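Local coordinates for bifunctional pinoresinol-lariciresinol reductase 1 (Thuja plicata, PDB 1QYD), which catalyses the NADPH-dependent, enantioselective reduction of (-)-pinoresinol to (-)-lariciresinol and then to (+)-secoisolariciresinol in lignan biosynthesis, at residues Arg143-Ala147 against Ala148-Tyr152; Asn225-Gln229 against Lys230-Gln234; Lys261-Glu264 against Glu265-Arg269. All coordinates share one frame; numbering follows the deposited sequence.

Contact 1: Arg143-Ala147 against Ala148-Tyr152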
ATOM      1  N   ARG A 143       9.610   3.643 -14.254  1.00  6.03           N
ATOM      2  CA  ARG A 143       9.400   2.907 -15.492  1.00  8.61           C
ATOM      3  C   ARG A 143       8.276   3.429 -16.382  1.00 14.24           C
ATOM      4  O   ARG A 143       8.280   3.125 -17.572  1.00 23.02           O
ATOM      5  CB  ARG A 143       9.129   1.458 -15.159  1.00  2.00           C
ATOM      6  CG  ARG A 143      10.216   0.572 -15.697  1.00  9.85           C
ATOM      7  CD  ARG A 143      11.141   0.034 -14.611  1.00 22.44           C
ATOM      8  NE  ARG A 143      11.821   1.085 -13.871  1.00 29.47           N
ATOM      9  CZ  ARG A 143      12.887   1.750 -14.348  1.00 33.32           C
ATOM     10  NH1 ARG A 143      13.407   1.466 -15.548  1.00 43.59           N
ATOM     11  NH2 ARG A 143      13.395   2.785 -13.665  1.00 27.50           N
ATOM     12  N   ALA A 144       7.290   4.160 -15.805  1.00 17.35           N
ATOM     13  CA  ALA A 144       6.165   4.826 -16.477  1.00  9.59           C
ATOM     14  C   ALA A 144       6.550   6.184 -17.041  1.00  9.81           C
ATOM     15  O   ALA A 144       5.989   6.630 -18.025  1.00 17.22           O
ATOM     16  CB  ALA A 144       5.025   5.078 -15.524  1.00  5.02           C
ATOM     17  N   ILE A 145       7.493   6.884 -16.421  1.00 16.95           N
ATOM     18  CA  ILE A 145       8.050   8.130 -16.903  1.00 17.78           C
ATOM     19  C   ILE A 145       8.735   7.784 -18.205  1.00 22.82           C
ATOM     20  O   ILE A 145       8.267   8.266 -19.222  1.00 30.95           O
ATOM     21  CB  ILE A 145       9.056   8.684 -15.861  1.00 16.53           C
ATOM     22  CG1 ILE A 145       8.259   9.476 -14.879  1.00 18.85           C
ATOM     23  CG2 ILE A 145      10.152   9.566 -16.458  1.00 15.05           C
ATOM     24  CD1 ILE A 145       9.222  10.012 -13.823  1.00 24.21           C
ATOM     25  N   GLU A 146       9.777   6.933 -18.202  1.00 28.71           N
ATOM     26  CA  GLU A 146      10.541   6.534 -19.384  1.00 28.40           C
ATOM     27  C   GLU A 146       9.704   5.910 -20.487  1.00 26.73           C
ATOM     28  O   GLU A 146      10.066   6.086 -21.642  1.00 26.71           O
ATOM     29  CB  GLU A 146      11.595   5.518 -19.065  1.00 33.57           C
ATOM     30  CG  GLU A 146      12.446   5.807 -17.849  1.00 38.58           C
ATOM     31  CD  GLU A 146      12.716   4.622 -16.938  1.00 39.26           C
ATOM     32  OE1 GLU A 146      13.166   4.862 -15.826  1.00 44.57           O
ATOM     33  OE2 GLU A 146      12.462   3.478 -17.302  1.00 43.60           O
ATOM     34  N   ALA A 147       8.613   5.192 -20.181  1.00 20.96           N
ATOM     35  CA  ALA A 147       7.711   4.628 -21.170  1.00 22.57           C
ATOM     36  C   ALA A 147       7.128   5.699 -22.079  1.00 25.71           C
ATOM     37  O   ALA A 147       7.268   5.668 -23.311  1.00 32.79           O
ATOM     38  CB  ALA A 147       6.565   3.931 -20.492  1.00 18.47           C
ATOM     39  N   ALA A 148       6.521   6.689 -21.403  1.00 23.85           N
ATOM     40  CA  ALA A 148       5.935   7.892 -21.993  1.00 16.62           C
ATOM     41  C   ALA A 148       6.966   8.950 -22.446  1.00 18.77           C
ATOM     42  O   ALA A 148       6.618  10.069 -22.852  1.00 20.18           O
ATOM     43  CB  ALA A 148       4.991   8.468 -20.951  1.00 11.96           C
ATOM     44  N   SER A 149       8.263   8.574 -22.439  1.00 21.34           N
ATOM     45  CA  SER A 149       9.451   9.372 -22.793  1.00 24.06           C
ATOM     46  C   SER A 149       9.457  10.870 -22.424  1.00 23.15           C
ATOM     47  O   SER A 149       9.539  11.811 -23.218  1.00 20.14           O
ATOM     48  CB  SER A 149       9.728   9.160 -24.312  1.00 19.16           C
ATOM     49  OG  SER A 149       9.990   7.776 -24.545  1.00 13.83           O
ATOM     50  N   ILE A 150       9.327  11.007 -21.098  1.00 21.62           N
ATOM     51  CA  ILE A 150       9.387  12.270 -20.378  1.00 16.42           C
ATOM     52  C   ILE A 150      10.876  12.577 -20.223  1.00 16.14           C
ATOM     53  O   ILE A 150      11.682  11.642 -20.266  1.00 20.39           O
ATOM     54  CB  ILE A 150       8.621  12.049 -19.026  1.00 18.79           C
ATOM     55  CG1 ILE A 150       7.129  11.897 -19.356  1.00 17.00           C
ATOM     56  CG2 ILE A 150       8.833  13.193 -18.041  1.00 16.31           C
ATOM     57  CD1 ILE A 150       6.157  11.682 -18.181  1.00 17.34           C
ATOM     58  N   PRO A 151      11.325  13.831 -20.118  1.00 12.59           N
ATOM     59  CA  PRO A 151      12.694  14.190 -19.778  1.00 15.50           C
ATOM     60  C   PRO A 151      12.959  14.159 -18.286  1.00 19.67           C
ATOM     61  O   PRO A 151      12.495  15.046 -17.583  1.00 20.87           O
ATOM     62  CB  PRO A 151      12.864  15.550 -20.365  1.00 17.32           C
ATOM     63  CG  PRO A 151      11.699  15.693 -21.301  1.00 14.28           C
ATOM     64  CD  PRO A 151      10.602  15.003 -20.561  1.00  9.90           C
ATOM     65  N   TYR A 152      13.718  13.174 -17.787  1.00 28.21           N
ATOM     66  CA  TYR A 152      13.998  12.975 -16.346  1.00 30.84           C
ATOM     67  C   TYR A 152      15.409  13.167 -15.784  1.00 28.47           C
ATOM     68  O   TYR A 152      16.444  13.198 -16.453  1.00 28.71           O
ATOM     69  CB  TYR A 152      13.551  11.559 -15.881  1.00 29.05           C
ATOM     70  CG  TYR A 152      13.911  10.399 -16.804  1.00 34.85           C
ATOM     71  CD1 TYR A 152      13.116  10.197 -17.932  1.00 41.03           C
ATOM     72  CD2 TYR A 152      14.990   9.539 -16.569  1.00 33.33           C
ATOM     73  CE1 TYR A 152      13.386   9.157 -18.827  1.00 43.90           C
ATOM     74  CE2 TYR A 152      15.268   8.489 -17.460  1.00 32.08           C
ATOM     75  CZ  TYR A 152      14.462   8.303 -18.593  1.00 38.92           C
ATOM     76  OH  TYR A 152      14.697   7.293 -19.530  1.00 37.51           O
TER

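Contact 2: Asn225-Gln229 against Lys230-Gln234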
ATOM      1  N   ASN A 225      31.741  14.010   2.905  1.00 16.03           N
ATOM      2  CA  ASN A 225      30.724  13.364   3.688  1.00  5.11           C
ATOM      3  C   ASN A 225      30.529  11.930   3.270  1.00  7.94           C
ATOM      4  O   ASN A 225      29.420  11.431   3.449  1.00  9.51           O
ATOM      5  CB  ASN A 225      29.413  14.099   3.556  1.00  7.31           C
ATOM      6  CG  ASN A 225      29.460  15.588   3.870  1.00 16.13           C
ATOM      7  OD1 ASN A 225      30.525  16.216   3.962  1.00 18.74           O
ATOM      8  ND2 ASN A 225      28.255  16.157   4.012  1.00 11.40           N
ATOM      9  N   ILE A 226      31.519  11.201   2.690  1.00 12.65           N
ATOM     10  CA  ILE A 226      31.322   9.756   2.480  1.00 12.13           C
ATOM     11  C   ILE A 226      31.932   9.064   3.712  1.00 17.23           C
ATOM     12  O   ILE A 226      33.063   8.544   3.778  1.00 24.74           O
ATOM     13  CB  ILE A 226      32.018   9.258   1.217  1.00 11.90           C
ATOM     14  CG1 ILE A 226      31.578  10.031  -0.026  1.00 17.81           C
ATOM     15  CG2 ILE A 226      31.670   7.769   1.112  1.00  8.98           C
ATOM     16  CD1 ILE A 226      32.535   9.996  -1.229  1.00 14.74           C
ATOM     17  N   LEU A 227      31.068   9.073   4.726  1.00 12.85           N
ATOM     18  CA  LEU A 227      31.458   8.648   6.040  1.00  7.96           C
ATOM     19  C   LEU A 227      30.663   7.498   6.604  1.00  9.94           C
ATOM     20  O   LEU A 227      29.460   7.330   6.410  1.00  7.64           O
ATOM     21  CB  LEU A 227      31.358   9.848   6.944  1.00  2.00           C
ATOM     22  CG  LEU A 227      32.096  11.087   6.529  1.00  2.00           C
ATOM     23  CD1 LEU A 227      31.669  12.250   7.378  1.00  2.00           C
ATOM     24  CD2 LEU A 227      33.552  10.809   6.609  1.00 10.26           C
ATOM     25  N   SER A 228      31.433   6.699   7.335  1.00 12.56           N
ATOM     26  CA  SER A 228      30.884   5.562   8.031  1.00 11.11           C
ATOM     27  C   SER A 228      30.097   6.039   9.241  1.00  7.49           C
ATOM     28  O   SER A 228      30.104   7.231   9.555  1.00  2.00           O
ATOM     29  CB  SER A 228      32.037   4.615   8.443  1.00 16.69           C
ATOM     30  OG  SER A 228      33.063   5.081   9.327  1.00 16.16           O
ATOM     31  N   GLN A 229      29.411   5.104   9.909  1.00  7.62           N
ATOM     32  CA  GLN A 229      28.589   5.405  11.076  1.00  9.36           C
ATOM     33  C   GLN A 229      29.350   5.950  12.263  1.00 12.92           C
ATOM     34  O   GLN A 229      28.966   6.947  12.861  1.00 16.93           O
ATOM     35  CB  GLN A 229      27.858   4.175  11.554  1.00 11.48           C
ATOM     36  CG  GLN A 229      26.882   4.549  12.678  1.00  7.35           C
ATOM     37  CD  GLN A 229      26.190   3.327  13.227  1.00  2.85           C
ATOM     38  OE1 GLN A 229      26.430   2.187  12.818  1.00  5.18           O
ATOM     39  NE2 GLN A 229      25.317   3.595  14.189  1.00  9.13           N
ATOM     40  N   LYS A 230      30.402   5.191  12.568  1.00 15.57           N
ATOM     41  CA  LYS A 230      31.363   5.435  13.611  1.00 11.86           C
ATOM     42  C   LYS A 230      32.059   6.761  13.338  1.00  9.48           C
ATOM     43  O   LYS A 230      32.246   7.540  14.267  1.00 19.67           O
ATOM     44  CB  LYS A 230      32.274   4.216  13.563  1.00 22.08           C
ATOM     45  CG  LYS A 230      33.366   3.854  14.564  1.00 27.20           C
ATOM     46  CD  LYS A 230      34.003   2.549  14.016  1.00 32.29           C
ATOM     47  CE  LYS A 230      35.241   2.044  14.803  1.00 38.24           C
ATOM     48  NZ  LYS A 230      36.040   1.040  14.099  1.00 30.18           N
ATOM     49  N   GLU A 231      32.446   7.104  12.114  1.00  2.37           N
ATOM     50  CA  GLU A 231      33.082   8.384  11.899  1.00  5.18           C
ATOM     51  C   GLU A 231      32.212   9.587  12.068  1.00 10.31           C
ATOM     52  O   GLU A 231      32.790  10.659  12.219  1.00 17.06           O
ATOM     53  CB  GLU A 231      33.628   8.546  10.544  1.00 11.57           C
ATOM     54  CG  GLU A 231      34.700   7.555  10.173  1.00 16.78           C
ATOM     55  CD  GLU A 231      35.026   7.778   8.717  1.00 21.72           C
ATOM     56  OE1 GLU A 231      34.304   7.258   7.865  1.00 21.21           O
ATOM     57  OE2 GLU A 231      35.979   8.509   8.448  1.00 30.31           O
ATOM     58  N   VAL A 232      30.874   9.472  11.959  1.00 15.33           N
ATOM     59  CA  VAL A 232      29.950  10.578  12.263  1.00 19.54           C
ATOM     60  C   VAL A 232      29.745  10.649  13.788  1.00 18.33           C
ATOM     61  O   VAL A 232      29.554  11.732  14.349  1.00 20.20           O
ATOM     62  CB  VAL A 232      28.569  10.380  11.536  1.00 23.03           C
ATOM     63  CG1 VAL A 232      27.438  11.352  11.989  1.00  6.66           C
ATOM     64  CG2 VAL A 232      28.872  10.603  10.063  1.00 17.27           C
ATOM     65  N   ILE A 233      29.804   9.498  14.478  1.00 13.20           N
ATOM     66  CA  ILE A 233      29.776   9.466  15.921  1.00 10.82           C
ATOM     67  C   ILE A 233      31.012  10.180  16.366  1.00 11.68           C
ATOM     68  O   ILE A 233      30.931  10.911  17.340  1.00 19.46           O
ATOM     69  CB  ILE A 233      29.829   8.074  16.489  1.00  2.56           C
ATOM     70  CG1 ILE A 233      28.669   7.240  15.965  1.00  7.21           C
ATOM     71  CG2 ILE A 233      29.773   8.191  17.998  1.00 13.24           C
ATOM     72  CD1 ILE A 233      28.348   5.845  16.552  1.00  2.00           C
ATOM     73  N   GLN A 234      32.116  10.022  15.631  1.00 18.97           N
ATOM     74  CA  GLN A 234      33.384  10.647  15.964  1.00 25.91           C
ATOM     75  C   GLN A 234      33.513  12.141  15.799  1.00 29.70           C
ATOM     76  O   GLN A 234      34.344  12.742  16.496  1.00 38.54           O
ATOM     77  CB  GLN A 234      34.486  10.019  15.178  1.00 26.83           C
ATOM     78  CG  GLN A 234      34.971   8.752  15.853  1.00 27.85           C
ATOM     79  CD  GLN A 234      36.039   8.051  15.038  1.00 30.98           C
ATOM     80  OE1 GLN A 234      36.059   6.822  14.950  1.00 39.52           O
ATOM     81  NE2 GLN A 234      36.943   8.807  14.406  1.00 24.49           N
TER

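Contact 3: Lys261-Glu264 against Glu265-Arg269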
ATOM      1  N   LYS A 261       8.482  -6.870  14.821  1.00 49.41           N
ATOM      2  CA  LYS A 261       8.093  -5.589  15.462  1.00 45.30           C
ATOM      3  C   LYS A 261       7.154  -4.646  14.665  1.00 47.54           C
ATOM      4  O   LYS A 261       6.982  -3.456  14.977  1.00 44.02           O
ATOM      5  CB  LYS A 261       9.379  -4.789  15.852  1.00 42.27           C
ATOM      6  CG  LYS A 261      10.047  -4.981  17.222  1.00 37.70           C
ATOM      7  CD  LYS A 261      10.545  -6.407  17.531  1.00 38.10           C
ATOM      8  CE  LYS A 261       9.495  -7.447  17.990  1.00 35.66           C
ATOM      9  NZ  LYS A 261       9.924  -8.804  17.680  1.00 29.03           N
ATOM     10  N   SER A 262       6.537  -5.219  13.612  1.00 49.50           N
ATOM     11  CA  SER A 262       5.545  -4.642  12.683  1.00 47.60           C
ATOM     12  C   SER A 262       5.774  -3.283  12.035  1.00 41.79           C
ATOM     13  O   SER A 262       6.157  -2.314  12.687  1.00 37.79           O
ATOM     14  CB  SER A 262       4.165  -4.597  13.369  1.00 52.08           C
ATOM     15  OG  SER A 262       3.092  -4.562  12.427  1.00 58.01           O
ATOM     16  N   TYR A 263       5.494  -3.332  10.717  1.00 36.55           N
ATOM     17  CA  TYR A 263       5.497  -2.276   9.706  1.00 31.36           C
ATOM     18  C   TYR A 263       5.712  -0.868  10.201  1.00 33.81           C
ATOM     19  O   TYR A 263       5.234  -0.474  11.263  1.00 36.75           O
ATOM     20  CB  TYR A 263       4.186  -2.308   8.970  1.00 25.37           C
ATOM     21  CG  TYR A 263       4.203  -2.642   7.487  1.00 23.28           C
ATOM     22  CD1 TYR A 263       3.809  -3.912   7.033  1.00 28.27           C
ATOM     23  CD2 TYR A 263       4.511  -1.645   6.567  1.00 19.33           C
ATOM     24  CE1 TYR A 263       3.704  -4.186   5.667  1.00 21.41           C
ATOM     25  CE2 TYR A 263       4.415  -1.903   5.190  1.00 24.35           C
ATOM     26  CZ  TYR A 263       4.005  -3.170   4.756  1.00 28.01           C
ATOM     27  OH  TYR A 263       3.865  -3.393   3.399  1.00 32.41           O
ATOM     28  N   GLU A 264       6.397  -0.077   9.393  1.00 33.71           N
ATOM     29  CA  GLU A 264       6.837   1.275   9.737  1.00 37.77           C
ATOM     30  C   GLU A 264       8.011   1.222  10.693  1.00 37.93           C
ATOM     31  O   GLU A 264       8.823   2.146  10.709  1.00 42.85           O
ATOM     32  CB  GLU A 264       5.754   2.166  10.412  1.00 36.72           C
ATOM     33  CG  GLU A 264       4.678   2.798   9.518  1.00 44.64           C
ATOM     34  CD  GLU A 264       5.179   3.953   8.653  1.00 48.22           C
ATOM     35  OE1 GLU A 264       5.730   3.674   7.583  1.00 48.35           O
ATOM     36  OE2 GLU A 264       5.015   5.119   9.041  1.00 47.46           O
ATOM     37  N   GLU A 265       8.101   0.144  11.486  1.00 40.52           N
ATOM     38  CA  GLU A 265       9.164  -0.096  12.464  1.00 39.86           C
ATOM     39  C   GLU A 265      10.148  -1.067  11.848  1.00 32.65           C
ATOM     40  O   GLU A 265      11.332  -0.964  12.143  1.00 30.54           O
ATOM     41  CB  GLU A 265       8.567  -0.683  13.748  1.00 47.26           C
ATOM     42  CG  GLU A 265       9.305  -0.457  15.078  1.00 49.87           C
ATOM     43  CD  GLU A 265       8.377  -0.298  16.292  1.00 47.65           C
ATOM     44  OE1 GLU A 265       8.767   0.410  17.219  1.00 43.62           O
ATOM     45  OE2 GLU A 265       7.275  -0.859  16.310  1.00 44.06           O
ATOM     46  N   LYS A 266       9.682  -2.020  11.032  1.00 26.92           N
ATOM     47  CA  LYS A 266      10.620  -2.818  10.283  1.00 26.01           C
ATOM     48  C   LYS A 266      10.758  -2.328   8.848  1.00 27.64           C
ATOM     49  O   LYS A 266      11.317  -3.024   8.006  1.00 28.16           O
ATOM     50  CB  LYS A 266      10.220  -4.277  10.280  1.00 24.56           C
ATOM     51  CG  LYS A 266       8.786  -4.640  10.075  1.00 35.90           C
ATOM     52  CD  LYS A 266       8.808  -6.113   9.740  1.00 42.71           C
ATOM     53  CE  LYS A 266       7.461  -6.767  10.030  1.00 48.62           C
ATOM     54  NZ  LYS A 266       7.310  -7.020  11.458  1.00 45.86           N
ATOM     55  N   ILE A 267      10.231  -1.138   8.522  1.00 33.05           N
ATOM     56  CA  ILE A 267      10.467  -0.488   7.230  1.00 33.21           C
ATOM     57  C   ILE A 267      11.674   0.386   7.489  1.00 32.13           C
ATOM     58  O   ILE A 267      12.597   0.367   6.686  1.00 33.91           O
ATOM     59  CB  ILE A 267       9.317   0.446   6.755  1.00 36.14           C
ATOM     60  CG1 ILE A 267       8.135  -0.368   6.311  1.00 33.72           C
ATOM     61  CG2 ILE A 267       9.764   1.298   5.556  1.00 38.08           C
ATOM     62  CD1 ILE A 267       6.981   0.585   5.927  1.00 36.72           C
ATOM     63  N   VAL A 268      11.689   1.154   8.586  1.00 32.44           N
ATOM     64  CA  VAL A 268      12.831   1.998   8.919  1.00 33.64           C
ATOM     65  C   VAL A 268      14.051   1.161   9.245  1.00 30.66           C
ATOM     66  O   VAL A 268      15.168   1.545   8.907  1.00 29.06           O
ATOM     67  CB  VAL A 268      12.519   2.961  10.120  1.00 40.42           C
ATOM     68  CG1 VAL A 268      11.314   3.799   9.684  1.00 39.50           C
ATOM     69  CG2 VAL A 268      12.259   2.245  11.452  1.00 42.55           C
ATOM     70  N   ARG A 269      13.824   0.029   9.921  1.00 30.93           N
ATOM     71  CA  ARG A 269      14.846  -0.995  10.090  1.00 33.78           C
ATOM     72  C   ARG A 269      14.779  -1.745   8.758  1.00 34.34           C
ATOM     73  O   ARG A 269      13.674  -1.960   8.276  1.00 37.73           O
ATOM     74  CB  ARG A 269      14.498  -1.912  11.289  1.00 32.19           C
ATOM     75  CG  ARG A 269      14.665  -1.206  12.650  1.00 28.35           C
ATOM     76  CD  ARG A 269      14.464  -2.064  13.897  1.00 25.91           C
ATOM     77  NE  ARG A 269      14.439  -1.213  15.095  1.00 27.52           N
ATOM     78  CZ  ARG A 269      13.452  -1.253  16.016  1.00 26.56           C
ATOM     79  NH1 ARG A 269      12.412  -2.093  15.921  1.00 34.45           N
ATOM     80  NH2 ARG A 269      13.426  -0.375  17.018  1.00 24.52           N
TER

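Contact 1: Arg143-Ala147 against Ala148-Tyr152
The C-terminal end of helix 133-147, in the Rossmann-type part of the reductase, shows how a chain folds back on a helix: Ile-145 and Glu-146 meet Tyr-152 of the segment leading to strand 154-156. The backbone follows the Schellman pattern, though its bonds are weak: Ile-150 N reaches back to Ile-145 O at 3.5 Å, and Ser-149 N to Glu-146 O at 3.2 Å, with Ser-149 in a left-handed conformation. Beside these, Ile-145 CG2 lies 3.9 Å from Ile-150 CB. The same methyl, set anti to the backbone N, comes within 3.4 Å of Tyr-152 CD1. Further out, Glu-146 crosses the tyrosine at about a right angle, its CG 3.2 Å from Tyr-152 OH. Glu-146 then bends at chi2 (137°) and takes its carboxylate away from the phenol, to Tyr-154 OH and to Arg-143, whose NH1 is 2.8 Å from Glu-146 OE2 but has no N-H aimed at it. Replacing Tyr-152 with alanine would probably uncover Ile-145 CG2 and the Glu-146 methylenes and leave Tyr-154 without its stacking partner. The glutamate thus works in two halves, its methylenes packing against the phenol while its charge is probably balanced in part by Arg-143.

Contact 2: Asn225-Gln229 against Lys230-Gln234
Ser-228 and Glu-231 form a capping box at the start of helix 229-241, a clear example of side chains and backbone trading bonds where strand 226-228 gives way to a helix almost perpendicular to it (94° between axes). Polar capping comes first. Glu-231, extended beyond CG, turns its carboxylate back to the strand end, and OE1 accepts twice from Ser-228: from the backbone N at 3.0 Å in a nearly straight bond, and from OG at 2.9 Å. Both donors use the anti side of OE1, but from opposite faces of the carboxylate plane. In return Glu-231 N gives a weak bond to Ser-228 OG, whose position between N and carbonyl carbon (chi1 61°) keeps it close to the helix start. Lys-191 adds a salt bridge to OE1, so positive charge probably reinforces this acceptor.

Backbone bonds begin the helix itself: Ile-233 N donates to Gln-229 O at 3.1 Å, while Val-232 N divides weak bonds between Ser-228 O and Gln-229 O. The Gln-229 side chain is extended, and its OE1 accepts from Tyr-185 N.

Van der Waals packing fills the corner. Leu-227 crosses Glu-231 at about a right angle, and its CB makes an apolar contact with Val-232 CG2 at 4.1 Å. Leu-227 CD2 lies 3.8 Å from both Glu-231 OE1 and Glu-231 OE2.

Contact 3: Lys261-Glu264 against Glu265-Arg269
An unusual first torsion (chi1 -116°) swings the Tyr-263 ring to where Ile-267, extended through chi2 (177°), brings its terminal methyl. Ile-267 CD1 meets the ring obliquely, 3.4 Å from Tyr-263 CD2, and CG1 of the isoleucine lies 3.6 Å from Glu-264 N. Lys-266 bends at its end (chi4 -78°), folding back along the preceding loop until NZ stands 2.9 Å from Ser-262 N. Both are donors and do not bond; the amine has weak bonds to the carbonyls of Met-258 and Lys-259. The whole is a loop running into a short, weakly bonded helix at about 265-268, just before His-271, which probably binds substrate. A backbone bond between loop and helix, from Glu-265 N to Ser-262 O, is weak and doubtful. Glu-265 CB packs against that same carbonyl, and Val-268 CG1 approaches Glu-264 O at 3.2 Å. Lys-261, doubly bent, passes its CG 4.0 Å from Arg-269 NH1 before its own amine bonds to Asp-257 O. At the dimer interface the Tyr-263 ring meets that of His-91 of the second subunit, while Ser-262 packs on Arg-36 of that subunit, a residue thought to bind NADP(+).

Overall arrangement
The three contacts illustrate one idea, a helix end meeting its own neighbouring chain, worked out with different chemistry. They share no elements and do not touch; contacts 1 and 2, on opposite sides of the chain's centre, have centres about 36 Å apart. Contact 1 ends a helix, with its isoleucines buried against strand 111-113 and helix 96-105 beside the parallel sheet. Contact 2 starts one at an outer strand of the mixed sheet, and is the more polar and more firmly bonded, with no exposed residue among those that touch. Contact 3, the most exposed, has little bonding of its own and is the one that reaches the second subunit.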